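Local coordinates for major pilin backbone protein T-antigen, T13 (Streptococcus pyogenes, PDB 6BBT) that forms the backbone subunit of the streptococcal pilus, the T-antigen used in serotyping, and probably polymerises into the pilus shaft, at residues F176-I181 and Y232-D237. Sequence-based numbering, arbitrary orientation.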
loop_
_atom_site.group_PDB
_atom_site.type_symbol
_atom_site.label_atom_id
_atom_site.label_comp_id
_atom_site.label_asym_id
_atom_site.label_seq_id
_atom_site.Cartn_x
_atom_site.Cartn_y
_atom_site.Cartn_z
ATOM N N PHE A 176 -23.640 25.173 10.704
ATOM C CA PHE A 176 -23.202 24.355 11.820
ATOM C C PHE A 176 -21.691 24.135 11.702
ATOM O O PHE A 176 -21.162 24.007 10.595
ATOM C CB PHE A 176 -23.984 23.054 11.834
ATOM C CG PHE A 176 -25.454 23.246 12.072
ATOM C CD1 PHE A 176 -26.298 23.612 11.029
ATOM C CD2 PHE A 176 -25.998 23.080 13.340
ATOM C CE1 PHE A 176 -27.660 23.795 11.242
ATOM C CE2 PHE A 176 -27.360 23.267 13.564
ATOM C CZ PHE A 176 -28.191 23.619 12.511
ATOM N N ASN A 177 -21.015 24.139 12.847
ATOM C CA ASN A 177 -19.560 24.138 12.906
ATOM C C ASN A 177 -19.032 22.758 13.245
ATOM O O ASN A 177 -19.371 22.200 14.293
ATOM C CB ASN A 177 -19.086 25.130 13.951
ATOM C CG ASN A 177 -19.450 26.544 13.581
ATOM O OD1 ASN A 177 -19.038 27.035 12.542
ATOM N ND2 ASN A 177 -20.277 27.177 14.389
ATOM N N PHE A 178 -18.198 22.230 12.357
ATOM C CA PHE A 178 -17.665 20.879 12.456
ATOM C C PHE A 178 -16.156 20.897 12.617
ATOM O O PHE A 178 -15.472 21.824 12.151
ATOM C CB PHE A 178 -17.963 20.122 11.173
ATOM C CG PHE A 178 -19.402 19.800 10.994
ATOM C CD1 PHE A 178 -20.266 20.711 10.399
ATOM C CD2 PHE A 178 -19.907 18.589 11.438
ATOM C CE1 PHE A 178 -21.610 20.410 10.244
ATOM C CE2 PHE A 178 -21.249 18.284 11.278
ATOM C CZ PHE A 178 -22.099 19.198 10.679
ATOM N N THR A 179 -15.648 19.814 13.203
ATOM C CA THR A 179 -14.219 19.577 13.349
ATOM C C THR A 179 -13.943 18.141 12.910
ATOM O O THR A 179 -14.581 17.224 13.394
ATOM C CB THR A 179 -13.766 19.790 14.809
ATOM O OG1 THR A 179 -14.067 21.131 15.215
ATOM C CG2 THR A 179 -12.275 19.599 14.951
ATOM N N LEU A 180 -13.012 17.971 11.978
ATOM C CA LEU A 180 -12.549 16.680 11.545
ATOM C C LEU A 180 -11.066 16.570 11.854
ATOM O O LEU A 180 -10.310 17.522 11.645
ATOM C CB LEU A 180 -12.778 16.540 10.051
ATOM C CG LEU A 180 -12.298 15.281 9.349
ATOM C CD1 LEU A 180 -13.146 14.066 9.704
ATOM C CD2 LEU A 180 -12.301 15.540 7.859
ATOM N N ILE A 181 -10.657 15.398 12.330
ATOM C CA ILE A 181 -9.252 15.086 12.475
ATOM C C ILE A 181 -9.021 13.705 11.862
ATOM O O ILE A 181 -9.798 12.776 12.081
ATOM C CB ILE A 181 -8.771 15.205 13.944
ATOM C CG1 ILE A 181 -7.308 14.800 14.086
ATOM C CG2 ILE A 181 -9.611 14.361 14.863
ATOM C CD1 ILE A 181 -6.675 15.360 15.349
ATOM N N TYR A 232 -10.442 8.457 11.889
ATOM C CA TYR A 232 -10.867 9.849 11.966
ATOM C C TYR A 232 -11.911 10.045 13.053
ATOM O O TYR A 232 -12.574 9.100 13.459
ATOM C CB TYR A 232 -11.434 10.334 10.628
ATOM C CG TYR A 232 -12.683 9.621 10.157
ATOM C CD1 TYR A 232 -13.952 10.039 10.565
ATOM C CD2 TYR A 232 -12.601 8.520 9.299
ATOM C CE1 TYR A 232 -15.103 9.389 10.129
ATOM C CE2 TYR A 232 -13.743 7.866 8.861
ATOM C CZ TYR A 232 -14.987 8.300 9.283
ATOM O OH TYR A 232 -16.125 7.658 8.841
ATOM N N LYS A 233 -12.058 11.280 13.512
ATOM C CA LYS A 233 -13.203 11.617 14.317
ATOM C C LYS A 233 -13.805 12.946 13.879
ATOM O O LYS A 233 -13.089 13.877 13.480
ATOM C CB LYS A 233 -12.892 11.576 15.803
ATOM C CG LYS A 233 -11.934 12.606 16.291
ATOM C CD LYS A 233 -11.866 12.619 17.818
ATOM C CE LYS A 233 -11.066 11.452 18.365
ATOM N NZ LYS A 233 -10.487 11.775 19.707
ATOM N N LEU A 234 -15.130 12.985 13.916
ATOM C CA LEU A 234 -15.905 14.150 13.508
ATOM C C LEU A 234 -16.700 14.608 14.710
ATOM O O LEU A 234 -17.321 13.801 15.384
ATOM C CB LEU A 234 -16.855 13.791 12.370
ATOM C CG LEU A 234 -17.747 14.930 11.850
ATOM C CD1 LEU A 234 -16.914 16.015 11.182
ATOM C CD2 LEU A 234 -18.808 14.377 10.906
ATOM N N THR A 235 -16.665 15.902 14.987
ATOM C CA THR A 235 -17.531 16.491 15.996
ATOM C C THR A 235 -18.265 17.680 15.398
ATOM O O THR A 235 -17.878 18.194 14.343
ATOM C CB THR A 235 -16.731 16.975 17.210
ATOM O OG1 THR A 235 -15.765 17.922 16.780
ATOM C CG2 THR A 235 -16.017 15.846 17.886
ATOM N N GLU A 236 -19.337 18.086 16.062
ATOM C CA GLU A 236 -20.066 19.303 15.710
ATOM C C GLU A 236 -20.205 20.110 16.974
ATOM O O GLU A 236 -20.590 19.582 17.998
ATOM C CB GLU A 236 -21.463 18.988 15.139
ATOM C CG GLU A 236 -22.170 20.199 14.499
ATOM C CD GLU A 236 -23.664 19.979 14.272
ATOM O OE1 GLU A 236 -24.054 19.593 13.152
ATOM O OE2 GLU A 236 -24.457 20.195 15.213
ATOM N N ASP A 237 -19.924 21.400 16.913
ATOM C CA ASP A 237 -20.193 22.270 18.055
ATOM C C ASP A 237 -21.677 22.241 18.444
ATOM O O ASP A 237 -22.562 22.095 17.580
ATOM C CB ASP A 237 -19.757 23.700 17.759
ATOM C CG ASP A 237 -18.255 23.832 17.605
ATOM O OD1 ASP A 237 -17.533 22.883 17.952
ATOM O OD2 ASP A 237 -17.796 24.889 17.145
HETATM O O HOH W 1 -22.632 23.758 15.242
HETATM O O HOH W 2 -16.713 21.160 15.862
#
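Thr-179 and Thr-235 exchange two backbone hydrogen bonds, Thr-179 N to Thr-235 O (3.0 Å) and Thr-235 N to Thr-179 O (2.9 Å). Ile-181 and Lys-233 form a second such pair. Asp-237 N adds a single bond to Asn-177 O (2.8 Å), just past the end of strand 231-236. At that end water 1 links Asn-177 N to Asp-237 O. Water 2 donates to Asp-237 OD1 and Asn-177 O and accepts from Thr-179 OG1. Thr-179 OG1 is also hydrogen-bonded to Lys-212 NZ.

These are the two central strands of a four-stranded antiparallel sheet in the C-terminal domain. Strand 211-215 lies beside 176-183, and 264-265 beside 231-236. The domain belongs to a transthyretin-clan family, and this sheet packs on strands 148-166 and 271-279.

On the side facing those strands, Glu-236 CG lies over one face of the Phe-178 ring, toward its rim, a CH-pi contact 4.0 Å from the centroid. CG is anti to the backbone N (chi1 -169°) and the chain runs on extended, which sets the carboxylate against both rings, with OE1 3.2 Å from Phe-178 CZ and OE2 3.8 Å from Phe-176 CD2. The carboxylate plane is 82° from the Phe-178 ring. Glu-236 OE2 hydrogen-bonds to Thr-244 OG1. Leu-234 CD1 touches Phe-178 CD2 at 4.0 Å.

On the other side, Ile-181 and Lys-233 lie alongside each other, pointing the same way. Ile-181 CG2 and Lys-233 CG are modelled 3.2 Å apart, doubtfully short for two carbons.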